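Local coordinates for protein transcriptional regulator (PDB 4YV9) that probably regulates transcription as a DNA-binding receptor for SHP pheromone peptides in streptococcal quorum sensing, and here is bound by a cyclic peptide inhibitor, at residues Val137-Gly141 with Thr169-Tyr173; Phe161-Lys165 with His205-Glu209; Phe73-Leu77 with Tyr142-Ile146. One frame throughout, in Å; residues are numbered along the deposited sequence.

Interaction 1 of 3, residues Val137-Gly141 with Thr169-Tyr173; sequences VEQWG and TSFAY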
ATOM      1  N   VAL B 137     -19.676  13.553  -4.111  1.00 45.63           N
ATOM      2  CA  VAL B 137     -18.923  12.973  -2.997  1.00 44.87           C
ATOM      3  C   VAL B 137     -17.924  13.987  -2.373  1.00 51.68           C
ATOM      4  O   VAL B 137     -17.323  14.778  -3.096  1.00 48.28           O
ATOM      5  CB  VAL B 137     -18.181  11.704  -3.480  1.00 39.21           C
ATOM      6  CG1 VAL B 137     -17.119  11.290  -2.508  1.00 48.24           C
ATOM      7  CG2 VAL B 137     -19.182  10.551  -3.708  1.00 39.40           C
ATOM      8  N   GLU B 138     -17.758  13.977  -1.046  1.00 48.54           N
ATOM      9  CA  GLU B 138     -16.861  14.930  -0.371  1.00 53.84           C
ATOM     10  C   GLU B 138     -15.426  14.406  -0.211  1.00 57.61           C
ATOM     11  O   GLU B 138     -14.460  15.179  -0.232  1.00 69.00           O
ATOM     12  CB  GLU B 138     -17.424  15.315   1.001  1.00 64.67           C
ATOM     13  CG  GLU B 138     -18.760  16.022   0.967  1.00 78.97           C
ATOM     14  CD  GLU B 138     -18.697  17.407   0.320  1.00 94.88           C
ATOM     15  OE1 GLU B 138     -17.613  18.047   0.315  1.00 96.99           O
ATOM     16  OE2 GLU B 138     -19.756  17.866  -0.162  1.00101.46           O
ATOM     17  N   GLN B 139     -15.318  13.098  -0.016  1.00 48.02           N
ATOM     18  CA  GLN B 139     -14.063  12.362  -0.002  1.00 50.05           C
ATOM     19  C   GLN B 139     -14.105  11.108  -0.842  1.00 47.17           C
ATOM     20  O   GLN B 139     -14.948  10.232  -0.671  1.00 53.32           O
ATOM     21  CB  GLN B 139     -13.658  12.073   1.440  1.00 53.54           C
ATOM     22  CG  GLN B 139     -13.429  10.629   1.918  1.00 70.48           C
ATOM     23  CD  GLN B 139     -12.661  10.646   3.232  1.00 78.10           C
ATOM     24  OE1 GLN B 139     -12.675  11.679   3.907  1.00 86.67           O
ATOM     25  NE2 GLN B 139     -12.115   9.477   3.673  1.00 76.26           N
ATOM     26  N   TRP B 140     -13.163  11.050  -1.765  1.00 41.54           N
ATOM     27  CA  TRP B 140     -13.051   9.961  -2.705  1.00 39.36           C
ATOM     28  C   TRP B 140     -12.387   8.785  -2.017  1.00 42.62           C
ATOM     29  O   TRP B 140     -11.322   8.924  -1.416  1.00 46.56           O
ATOM     30  CB  TRP B 140     -12.253  10.412  -3.915  1.00 33.95           C
ATOM     31  CG  TRP B 140     -13.001  11.291  -4.857  1.00 37.57           C
ATOM     32  CD1 TRP B 140     -13.636  12.451  -4.572  1.00 39.94           C
ATOM     33  CD2 TRP B 140     -13.156  11.079  -6.264  1.00 37.31           C
ATOM     34  NE1 TRP B 140     -14.188  12.978  -5.707  1.00 40.63           N
ATOM     35  CE2 TRP B 140     -13.909  12.151  -6.766  1.00 38.41           C
ATOM     36  CE3 TRP B 140     -12.739  10.074  -7.143  1.00 37.64           C
ATOM     37  CZ2 TRP B 140     -14.257  12.262  -8.114  1.00 38.30           C
ATOM     38  CZ3 TRP B 140     -13.076  10.182  -8.484  1.00 43.21           C
ATOM     39  CH2 TRP B 140     -13.833  11.270  -8.956  1.00 40.88           C
ATOM     40  N   GLY B 141     -13.032   7.628  -2.079  1.00 39.12           N
ATOM     41  CA  GLY B 141     -12.462   6.423  -1.511  1.00 39.10           C
ATOM     42  C   GLY B 141     -12.131   5.486  -2.648  1.00 36.03           C
ATOM     43  O   GLY B 141     -12.244   5.858  -3.811  1.00 33.13           O
ATOM     44  N   THR B 169      -7.709  16.246  -4.982  1.00 43.99           N
ATOM     45  CA  THR B 169      -7.774  17.167  -3.855  1.00 46.96           C
ATOM     46  C   THR B 169      -8.654  16.651  -2.708  1.00 45.02           C
ATOM     47  O   THR B 169      -8.677  17.241  -1.620  1.00 42.71           O
ATOM     48  CB  THR B 169      -8.278  18.564  -4.304  1.00 61.32           C
ATOM     49  OG1 THR B 169      -9.579  18.451  -4.892  1.00 63.14           O
ATOM     50  CG2 THR B 169      -7.325  19.169  -5.331  1.00 60.28           C
ATOM     51  N   SER B 170      -9.323  15.526  -2.927  1.00 48.13           N
ATOM     52  CA  SER B 170     -10.280  15.016  -1.954  1.00 54.34           C
ATOM     53  C   SER B 170     -10.171  13.523  -1.655  1.00 50.34           C
ATOM     54  O   SER B 170     -11.147  12.921  -1.228  1.00 60.58           O
ATOM     55  CB  SER B 170     -11.702  15.307  -2.437  1.00 69.82           C
ATOM     56  OG  SER B 170     -11.806  16.622  -2.954  1.00 82.01           O
ATOM     57  N   PHE B 171      -9.020  12.907  -1.879  1.00 44.20           N
ATOM     58  CA  PHE B 171      -8.916  11.484  -1.571  1.00 41.51           C
ATOM     59  C   PHE B 171      -8.300  11.338  -0.195  1.00 50.40           C
ATOM     60  O   PHE B 171      -7.605  12.237   0.281  1.00 53.86           O
ATOM     61  CB  PHE B 171      -8.085  10.728  -2.611  1.00 39.12           C
ATOM     62  CG  PHE B 171      -6.612  10.974  -2.495  1.00 44.28           C
ATOM     63  CD1 PHE B 171      -6.034  12.087  -3.088  1.00 40.59           C
ATOM     64  CD2 PHE B 171      -5.805  10.101  -1.778  1.00 39.65           C
ATOM     65  CE1 PHE B 171      -4.671  12.325  -2.962  1.00 45.56           C
ATOM     66  CE2 PHE B 171      -4.458  10.328  -1.661  1.00 43.06           C
ATOM     67  CZ  PHE B 171      -3.883  11.441  -2.244  1.00 44.19           C
ATOM     68  N   ALA B 172      -8.540  10.204   0.446  1.00 54.35           N
ATOM     69  CA  ALA B 172      -7.994  10.000   1.783  1.00 66.17           C
ATOM     70  C   ALA B 172      -6.946   8.900   1.794  1.00 57.77           C
ATOM     71  O   ALA B 172      -7.151   7.834   1.209  1.00 55.55           O
ATOM     72  CB  ALA B 172      -9.107   9.679   2.764  1.00 72.20           C
ATOM     73  N   TYR B 173      -5.822   9.167   2.454  1.00 60.88           N
ATOM     74  CA  TYR B 173      -4.848   8.118   2.732  1.00 62.61           C
ATOM     75  C   TYR B 173      -4.209   8.316   4.091  1.00 63.39           C
ATOM     76  O   TYR B 173      -4.386   9.354   4.729  1.00 70.75           O
ATOM     77  CB  TYR B 173      -3.764   8.063   1.650  1.00 60.98           C
ATOM     78  CG  TYR B 173      -2.722   9.163   1.700  1.00 56.32           C
ATOM     79  CD1 TYR B 173      -2.997  10.433   1.212  1.00 63.69           C
ATOM     80  CD2 TYR B 173      -1.447   8.920   2.203  1.00 55.74           C
ATOM     81  CE1 TYR B 173      -2.033  11.442   1.232  1.00 60.21           C
ATOM     82  CE2 TYR B 173      -0.480   9.922   2.238  1.00 57.71           C
ATOM     83  CZ  TYR B 173      -0.780  11.180   1.748  1.00 63.06           C
ATOM     84  OH  TYR B 173       0.172  12.178   1.768  1.00 62.38           O
TER
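The backbones of W140 and F171 meet in a single beta bridge, with Q139 facing S170 one step earlier, where two interhelical loops of the helical-repeat, TPR-like domain brush past each other. One hydrogen bond makes the bridge: W140 N donates to S170 O at 2.8 Å. Its N-H...O angle is 157°, and the donor stands 31° out of the carbonyl plane. The same oxygen takes a CA-H...O contact from Q139 CA at 3.2 Å. A longer one runs the other way, from F171 CA to W140 O at 3.5 Å, so each segment offers a carbonyl to the other although neither goes on to form a regular strand.

Among the side chains, W140 lays its CB against F171 CB at 4.4 Å. Its indole, with CG swung beside the backbone N (chi1 -76°), is carried away from the bridge and packs on E166 and M167 of helix 157-169 and on L148. The F171 ring leads off to K181 and V184 of helix 179-197. Q139 reaches along its extended chain toward the A172 methyl, and its side chain also rests on T65 of the second subunit, while E138 packs on Q17 of that subunit. S170 points its CB into the contact, 3.5 Å from E138 O and 4.1 Å from W140 CD1, while its OG turns back to bond E166 O.

Interaction 2 of 3, residues Phe161-Lys165 with His205-Glu209; sequences FLLTK and HYLIE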
ATOM      1  N   PHE B 161     -11.465  15.729 -16.730  1.00 42.26           N
ATOM      2  CA  PHE B 161     -10.451  16.596 -16.131  1.00 49.19           C
ATOM      3  C   PHE B 161     -10.934  17.195 -14.812  1.00 48.23           C
ATOM      4  O   PHE B 161     -10.190  17.242 -13.832  1.00 47.57           O
ATOM      5  CB  PHE B 161     -10.055  17.715 -17.085  1.00 45.17           C
ATOM      6  CG  PHE B 161      -9.133  18.727 -16.469  1.00 51.20           C
ATOM      7  CD1 PHE B 161      -7.820  18.397 -16.172  1.00 52.88           C
ATOM      8  CD2 PHE B 161      -9.582  20.004 -16.173  1.00 48.98           C
ATOM      9  CE1 PHE B 161      -6.969  19.322 -15.593  1.00 58.85           C
ATOM     10  CE2 PHE B 161      -8.735  20.935 -15.602  1.00 57.15           C
ATOM     11  CZ  PHE B 161      -7.428  20.595 -15.310  1.00 58.61           C
ATOM     12  N   LEU B 162     -12.177  17.661 -14.800  1.00 48.98           N
ATOM     13  CA  LEU B 162     -12.762  18.261 -13.607  1.00 53.74           C
ATOM     14  C   LEU B 162     -12.939  17.224 -12.498  1.00 48.98           C
ATOM     15  O   LEU B 162     -12.742  17.529 -11.322  1.00 41.67           O
ATOM     16  CB  LEU B 162     -14.102  18.923 -13.939  1.00 51.43           C
ATOM     17  CG  LEU B 162     -14.004  20.181 -14.801  1.00 61.89           C
ATOM     18  CD1 LEU B 162     -15.377  20.811 -15.025  1.00 63.83           C
ATOM     19  CD2 LEU B 162     -13.033  21.179 -14.176  1.00 67.13           C
ATOM     20  N   LEU B 163     -13.293  16.001 -12.882  1.00 43.82           N
ATOM     21  CA  LEU B 163     -13.435  14.907 -11.930  1.00 45.21           C
ATOM     22  C   LEU B 163     -12.086  14.534 -11.348  1.00 42.20           C
ATOM     23  O   LEU B 163     -11.980  14.210 -10.164  1.00 42.47           O
ATOM     24  CB  LEU B 163     -14.077  13.680 -12.586  1.00 42.89           C
ATOM     25  CG  LEU B 163     -15.595  13.728 -12.769  1.00 46.88           C
ATOM     26  CD1 LEU B 163     -16.090  12.520 -13.578  1.00 41.94           C
ATOM     27  CD2 LEU B 163     -16.295  13.804 -11.412  1.00 47.85           C
ATOM     28  N   THR B 164     -11.057  14.586 -12.183  1.00 42.48           N
ATOM     29  CA  THR B 164      -9.710  14.264 -11.737  1.00 46.76           C
ATOM     30  C   THR B 164      -9.244  15.282 -10.690  1.00 41.52           C
ATOM     31  O   THR B 164      -8.671  14.895  -9.665  1.00 40.24           O
ATOM     32  CB  THR B 164      -8.718  14.216 -12.919  1.00 49.40           C
ATOM     33  OG1 THR B 164      -9.166  13.251 -13.882  1.00 39.98           O
ATOM     34  CG2 THR B 164      -7.327  13.822 -12.430  1.00 44.15           C
ATOM     35  N   LYS B 165      -9.507  16.568 -10.945  1.00 39.58           N
ATOM     36  CA  LYS B 165      -9.188  17.640  -9.995  1.00 43.03           C
ATOM     37  C   LYS B 165      -9.871  17.398  -8.647  1.00 46.26           C
ATOM     38  O   LYS B 165      -9.261  17.576  -7.598  1.00 44.98           O
ATOM     39  CB  LYS B 165      -9.603  19.019 -10.534  1.00 48.17           C
ATOM     40  CG  LYS B 165      -8.650  19.625 -11.556  1.00 52.52           C
ATOM     41  CD  LYS B 165      -9.055  21.053 -11.944  1.00 52.26           C
ATOM     42  CE  LYS B 165      -8.861  22.016 -10.791  1.00 62.72           C
ATOM     43  NZ  LYS B 165      -9.221  23.419 -11.154  1.00 69.92           N
ATOM     44  N   HIS B 205      -0.026  21.132 -17.583  1.00 48.77           N
ATOM     45  CA  HIS B 205       0.820  21.821 -16.614  1.00 49.93           C
ATOM     46  C   HIS B 205       0.312  21.639 -15.185  1.00 49.91           C
ATOM     47  O   HIS B 205       1.085  21.281 -14.298  1.00 46.55           O
ATOM     48  CB  HIS B 205       0.919  23.308 -16.941  1.00 56.68           C
ATOM     49  CG  HIS B 205       1.805  24.063 -16.006  1.00 62.62           C
ATOM     50  ND1 HIS B 205       1.345  24.633 -14.839  1.00 71.13           N
ATOM     51  CD2 HIS B 205       3.136  24.315 -16.047  1.00 67.51           C
ATOM     52  CE1 HIS B 205       2.348  25.217 -14.207  1.00 73.30           C
ATOM     53  NE2 HIS B 205       3.445  25.040 -14.924  1.00 75.56           N
ATOM     54  N   TYR B 206      -0.977  21.888 -14.970  1.00 50.98           N
ATOM     55  CA  TYR B 206      -1.608  21.594 -13.679  1.00 51.19           C
ATOM     56  C   TYR B 206      -1.322  20.164 -13.203  1.00 50.42           C
ATOM     57  O   TYR B 206      -0.925  19.959 -12.062  1.00 42.15           O
ATOM     58  CB  TYR B 206      -3.127  21.826 -13.756  1.00 55.69           C
ATOM     59  CG  TYR B 206      -3.901  21.355 -12.525  1.00 52.60           C
ATOM     60  CD1 TYR B 206      -4.323  20.033 -12.406  1.00 51.81           C
ATOM     61  CD2 TYR B 206      -4.214  22.234 -11.493  1.00 57.00           C
ATOM     62  CE1 TYR B 206      -5.022  19.595 -11.290  1.00 55.78           C
ATOM     63  CE2 TYR B 206      -4.920  21.809 -10.370  1.00 55.64           C
ATOM     64  CZ  TYR B 206      -5.320  20.485 -10.278  1.00 61.67           C
ATOM     65  OH  TYR B 206      -6.014  20.037  -9.174  1.00 62.84           O
ATOM     66  N   LEU B 207      -1.529  19.177 -14.078  1.00 44.54           N
ATOM     67  CA  LEU B 207      -1.423  17.775 -13.694  1.00 42.42           C
ATOM     68  C   LEU B 207       0.002  17.362 -13.351  1.00 43.76           C
ATOM     69  O   LEU B 207       0.229  16.565 -12.445  1.00 38.01           O
ATOM     70  CB  LEU B 207      -1.959  16.872 -14.815  1.00 38.45           C
ATOM     71  CG  LEU B 207      -3.478  16.854 -14.914  1.00 45.42           C
ATOM     72  CD1 LEU B 207      -3.943  16.231 -16.228  1.00 51.17           C
ATOM     73  CD2 LEU B 207      -4.059  16.118 -13.719  1.00 42.80           C
ATOM     74  N   ILE B 208       0.950  17.908 -14.097  1.00 43.36           N
ATOM     75  CA  ILE B 208       2.365  17.672 -13.869  1.00 47.56           C
ATOM     76  C   ILE B 208       2.776  18.149 -12.476  1.00 46.37           C
ATOM     77  O   ILE B 208       3.452  17.435 -11.733  1.00 39.02           O
ATOM     78  CB  ILE B 208       3.201  18.391 -14.954  1.00 44.70           C
ATOM     79  CG1 ILE B 208       3.122  17.608 -16.266  1.00 40.24           C
ATOM     80  CG2 ILE B 208       4.641  18.576 -14.510  1.00 51.76           C
ATOM     81  CD1 ILE B 208       3.421  18.471 -17.499  1.00 41.34           C
ATOM     82  N   GLU B 209       2.343  19.351 -12.121  1.00 47.57           N
ATOM     83  CA  GLU B 209       2.602  19.887 -10.783  1.00 50.40           C
ATOM     84  C   GLU B 209       1.980  19.001  -9.685  1.00 48.43           C
ATOM     85  O   GLU B 209       2.643  18.683  -8.700  1.00 43.84           O
ATOM     86  CB  GLU B 209       2.083  21.324 -10.688  1.00 49.68           C
ATOM     87  CG  GLU B 209       2.281  21.976  -9.339  1.00 71.79           C
ATOM     88  CD  GLU B 209       1.108  21.747  -8.400  1.00 74.77           C
ATOM     89  OE1 GLU B 209       0.031  21.332  -8.879  1.00 76.42           O
ATOM     90  OE2 GLU B 209       1.275  21.977  -7.190  1.00 70.59           O
TER
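The phenol oxygen of Y206 nestles against the aliphatic chain of K165, with OH 3.6 Å from K165 CG and 3.8 Å from K165 CE. These are packing contacts on methylenes rather than polar bonds. The lysine chain bends at chi3 (69°) as it passes over the phenol, and its CD sits 4.1 Å above one face of the Y206 ring, toward the rim. F161, one turn earlier on the same helix, presents its edge to the face of Y206 in an offset edge-to-face pair, ring centres 5.9 Å apart and planes at 76°. L207 CG lies at the F161 edge, 4.3 Å from F161 CE1, and T164 CG2 meets L207 CD2 at 4.2 Å with the two side chains at about a right angle. T164 OG1 is spent on L160 O in its own helix.

Segments 161-165 and 205-209 run in the same general direction, 26° apart, consistent with a TPR-like stack of helices. Helix 179-197, between them in sequence, brings C191 against both T164 and L207, and H203, on helix 201-215 itself, stacks on F161. Since aromatic and aliphatic packing joins the two segments, the pairing depends on complementary shape, and the lysine contributes through its hydrocarbon chain.

Interaction 3 of 3, residues Phe73-Leu77 with Tyr142-Ile146; sequences FFTLL and YYEII
The F73 ring is enclosed on both faces. Y143 CD1 stands 3.5 Å above the centre of one face, and L77 CG of F73's own helix lies toward the rim of the other. Y142 CD2 and I146 CB meet its edge in plane. The Y143 pair is a T-shaped stack: the tyrosine edge points into the phenylalanine face, ring centres 4.9 Å apart and planes at 76°. With its CG anti to the backbone N (chi1 -173°), Y143 brings that edge up to F73, while its hydroxyl bonds E105 OE2 beyond the contact.

Y142 takes I146 CG1 of its own helix over the centre of one ring face. Its OH reaches L77 CD1 at 3.6 Å and, more loosely, F74 CE1 at 4.1 Å. I146 CG2 touches both F73 and L77, 3.6 Å from F73 CZ and 3.9 Å from L77 CD2. The axes of segments 73-77 and 142-146 approach to 11.9 Å at 31°, and the contact is made chiefly by side chains. The second subunit closes in as well, E61 of that chain bonding Y142 N and its N56 packing on F73 and Y143. L77, Y142 and I146 also touch the bound cyclic peptide, so one side of this cluster contributes to the peptide-binding surface of the TPR-like domain.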
ATOM      1  N   PHE B  73     -17.895  -5.023  -3.235  1.00 55.82           N
ATOM      2  CA  PHE B  73     -17.241  -4.325  -4.342  1.00 55.06           C
ATOM      3  C   PHE B  73     -15.961  -5.038  -4.764  1.00 56.93           C
ATOM      4  O   PHE B  73     -15.682  -5.167  -5.952  1.00 57.38           O
ATOM      5  CB  PHE B  73     -16.938  -2.875  -3.975  1.00 53.24           C
ATOM      6  CG  PHE B  73     -16.427  -2.053  -5.125  1.00 52.40           C
ATOM      7  CD1 PHE B  73     -17.217  -1.837  -6.256  1.00 51.65           C
ATOM      8  CD2 PHE B  73     -15.166  -1.486  -5.077  1.00 52.57           C
ATOM      9  CE1 PHE B  73     -16.748  -1.069  -7.303  1.00 51.06           C
ATOM     10  CE2 PHE B  73     -14.697  -0.710  -6.110  1.00 51.97           C
ATOM     11  CZ  PHE B  73     -15.489  -0.503  -7.235  1.00 51.20           C
ATOM     12  N   PHE B  74     -15.190  -5.506  -3.788  1.00 58.26           N
ATOM     13  CA  PHE B  74     -13.956  -6.218  -4.091  1.00 60.36           C
ATOM     14  C   PHE B  74     -14.272  -7.583  -4.715  1.00 72.55           C
ATOM     15  O   PHE B  74     -13.506  -8.095  -5.538  1.00 63.87           O
ATOM     16  CB  PHE B  74     -13.101  -6.384  -2.828  1.00 67.90           C
ATOM     17  CG  PHE B  74     -11.660  -6.699  -3.113  1.00 69.69           C
ATOM     18  CD1 PHE B  74     -10.769  -5.689  -3.455  1.00 74.90           C
ATOM     19  CD2 PHE B  74     -11.202  -8.004  -3.066  1.00 71.11           C
ATOM     20  CE1 PHE B  74      -9.442  -5.977  -3.727  1.00 75.80           C
ATOM     21  CE2 PHE B  74      -9.877  -8.301  -3.332  1.00 74.42           C
ATOM     22  CZ  PHE B  74      -8.995  -7.287  -3.665  1.00 75.23           C
ATOM     23  N   THR B  75     -15.407  -8.157  -4.322  1.00 62.31           N
ATOM     24  CA  THR B  75     -15.868  -9.418  -4.893  1.00 65.66           C
ATOM     25  C   THR B  75     -16.244  -9.194  -6.355  1.00 63.72           C
ATOM     26  O   THR B  75     -15.903  -9.993  -7.237  1.00 65.63           O
ATOM     27  CB  THR B  75     -17.074  -9.994  -4.108  1.00 67.26           C
ATOM     28  OG1 THR B  75     -16.686 -10.262  -2.753  1.00 70.85           O
ATOM     29  CG2 THR B  75     -17.570 -11.279  -4.744  1.00 72.51           C
ATOM     30  N   LEU B  76     -16.935  -8.089  -6.610  1.00 61.38           N
ATOM     31  CA  LEU B  76     -17.272  -7.700  -7.975  1.00 60.86           C
ATOM     32  C   LEU B  76     -16.013  -7.556  -8.819  1.00 75.03           C
ATOM     33  O   LEU B  76     -15.908  -8.140  -9.901  1.00 63.28           O
ATOM     34  CB  LEU B  76     -18.065  -6.400  -7.988  1.00 58.25           C
ATOM     35  CG  LEU B  76     -18.400  -5.823  -9.368  1.00 57.63           C
ATOM     36  CD1 LEU B  76     -19.145  -6.842 -10.218  1.00 71.50           C
ATOM     37  CD2 LEU B  76     -19.216  -4.572  -9.199  1.00 57.03           C
ATOM     38  N   LEU B  77     -15.054  -6.790  -8.309  1.00 60.95           N
ATOM     39  CA  LEU B  77     -13.802  -6.557  -9.020  1.00 61.87           C
ATOM     40  C   LEU B  77     -13.040  -7.842  -9.324  1.00 70.46           C
ATOM     41  O   LEU B  77     -12.452  -7.972 -10.394  1.00 66.23           O
ATOM     42  CB  LEU B  77     -12.903  -5.626  -8.223  1.00 60.93           C
ATOM     43  CG  LEU B  77     -13.447  -4.211  -8.094  1.00 58.19           C
ATOM     44  CD1 LEU B  77     -12.487  -3.318  -7.320  1.00 57.64           C
ATOM     45  CD2 LEU B  77     -13.671  -3.681  -9.464  1.00 57.65           C
ATOM     46  N   TYR B 142     -11.707   4.274  -2.305  1.00 35.18           N
ATOM     47  CA  TYR B 142     -11.419   3.240  -3.299  1.00 37.73           C
ATOM     48  C   TYR B 142     -12.552   3.082  -4.330  1.00 32.92           C
ATOM     49  O   TYR B 142     -12.304   3.009  -5.539  1.00 31.73           O
ATOM     50  CB  TYR B 142     -11.169   1.920  -2.569  1.00 36.18           C
ATOM     51  CG  TYR B 142     -10.701   0.781  -3.428  1.00 38.03           C
ATOM     52  CD1 TYR B 142      -9.393   0.726  -3.882  1.00 36.98           C
ATOM     53  CD2 TYR B 142     -11.559  -0.271  -3.750  1.00 39.39           C
ATOM     54  CE1 TYR B 142      -8.950  -0.344  -4.679  1.00 39.15           C
ATOM     55  CE2 TYR B 142     -11.129  -1.336  -4.525  1.00 43.04           C
ATOM     56  CZ  TYR B 142      -9.824  -1.369  -4.987  1.00 46.09           C
ATOM     57  OH  TYR B 142      -9.394  -2.430  -5.756  1.00 52.28           O
ATOM     58  N   TYR B 143     -13.788   3.041  -3.839  1.00 36.47           N
ATOM     59  CA  TYR B 143     -14.988   2.909  -4.689  1.00 40.40           C
ATOM     60  C   TYR B 143     -15.048   3.949  -5.805  1.00 41.78           C
ATOM     61  O   TYR B 143     -15.151   3.608  -6.994  1.00 35.95           O
ATOM     62  CB  TYR B 143     -16.244   3.019  -3.812  1.00 37.76           C
ATOM     63  CG  TYR B 143     -17.594   2.753  -4.473  1.00 35.69           C
ATOM     64  CD1 TYR B 143     -17.888   1.508  -5.011  1.00 36.29           C
ATOM     65  CD2 TYR B 143     -18.598   3.724  -4.471  1.00 33.74           C
ATOM     66  CE1 TYR B 143     -19.128   1.239  -5.547  1.00 38.84           C
ATOM     67  CE2 TYR B 143     -19.847   3.463  -5.011  1.00 37.82           C
ATOM     68  CZ  TYR B 143     -20.099   2.215  -5.553  1.00 38.94           C
ATOM     69  OH  TYR B 143     -21.329   1.918  -6.096  1.00 37.27           O
ATOM     70  N   GLU B 144     -14.981   5.220  -5.424  1.00 35.24           N
ATOM     71  CA  GLU B 144     -15.117   6.299  -6.395  1.00 31.58           C
ATOM     72  C   GLU B 144     -13.939   6.320  -7.354  1.00 34.49           C
ATOM     73  O   GLU B 144     -14.111   6.576  -8.549  1.00 36.20           O
ATOM     74  CB  GLU B 144     -15.255   7.656  -5.685  1.00 31.03           C
ATOM     75  CG  GLU B 144     -16.587   7.856  -4.971  1.00 40.93           C
ATOM     76  CD  GLU B 144     -16.674   7.136  -3.615  1.00 38.72           C
ATOM     77  OE1 GLU B 144     -15.627   6.870  -2.984  1.00 39.05           O
ATOM     78  OE2 GLU B 144     -17.804   6.824  -3.189  1.00 33.77           O
ATOM     79  N   ILE B 145     -12.747   6.032  -6.838  1.00 33.83           N
ATOM     80  CA  ILE B 145     -11.536   6.021  -7.649  1.00 28.76           C
ATOM     81  C   ILE B 145     -11.598   4.900  -8.693  1.00 34.08           C
ATOM     82  O   ILE B 145     -11.273   5.108  -9.863  1.00 42.71           O
ATOM     83  CB  ILE B 145     -10.261   5.847  -6.761  1.00 32.07           C
ATOM     84  CG1 ILE B 145     -10.093   7.032  -5.804  1.00 34.66           C
ATOM     85  CG2 ILE B 145      -9.009   5.700  -7.627  1.00 39.94           C
ATOM     86  CD1 ILE B 145      -9.102   6.727  -4.667  1.00 33.94           C
ATOM     87  N   ILE B 146     -12.023   3.714  -8.276  1.00 33.51           N
ATOM     88  CA  ILE B 146     -12.107   2.580  -9.205  1.00 34.34           C
ATOM     89  C   ILE B 146     -13.225   2.789 -10.242  1.00 38.54           C
ATOM     90  O   ILE B 146     -13.077   2.456 -11.428  1.00 37.22           O
ATOM     91  CB  ILE B 146     -12.328   1.268  -8.439  1.00 35.24           C
ATOM     92  CG1 ILE B 146     -11.102   0.947  -7.574  1.00 35.26           C
ATOM     93  CG2 ILE B 146     -12.638   0.100  -9.405  1.00 35.30           C
ATOM     94  CD1 ILE B 146      -9.849   0.699  -8.357  1.00 40.80           C
TER

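How the interactions relate
Interactions 2 and 3 are buried helix pairs, each with its two segments pointing the same general way and built on an edge-to-face aromatic contact; interaction 1 is a surface meeting of loops held by backbone bonding. The loops adjoin the others' helices: 137-141 leads straight into helix 142-151 of interaction 3, where E144 OE1 accepts from G141 N, and 169-173 follows on from helix 157-169 of interaction 2. W140 touches both neighbours, with CZ2 3.6 Å from L163 O and its ring also near I145. Interactions 2 and 3 stay about 8 Å apart at their nearest atoms. The second subunit reaches interactions 1 and 3, and interaction 3 meets the peptide, while no other protein chain touches interaction 2, farthest from the chain centre.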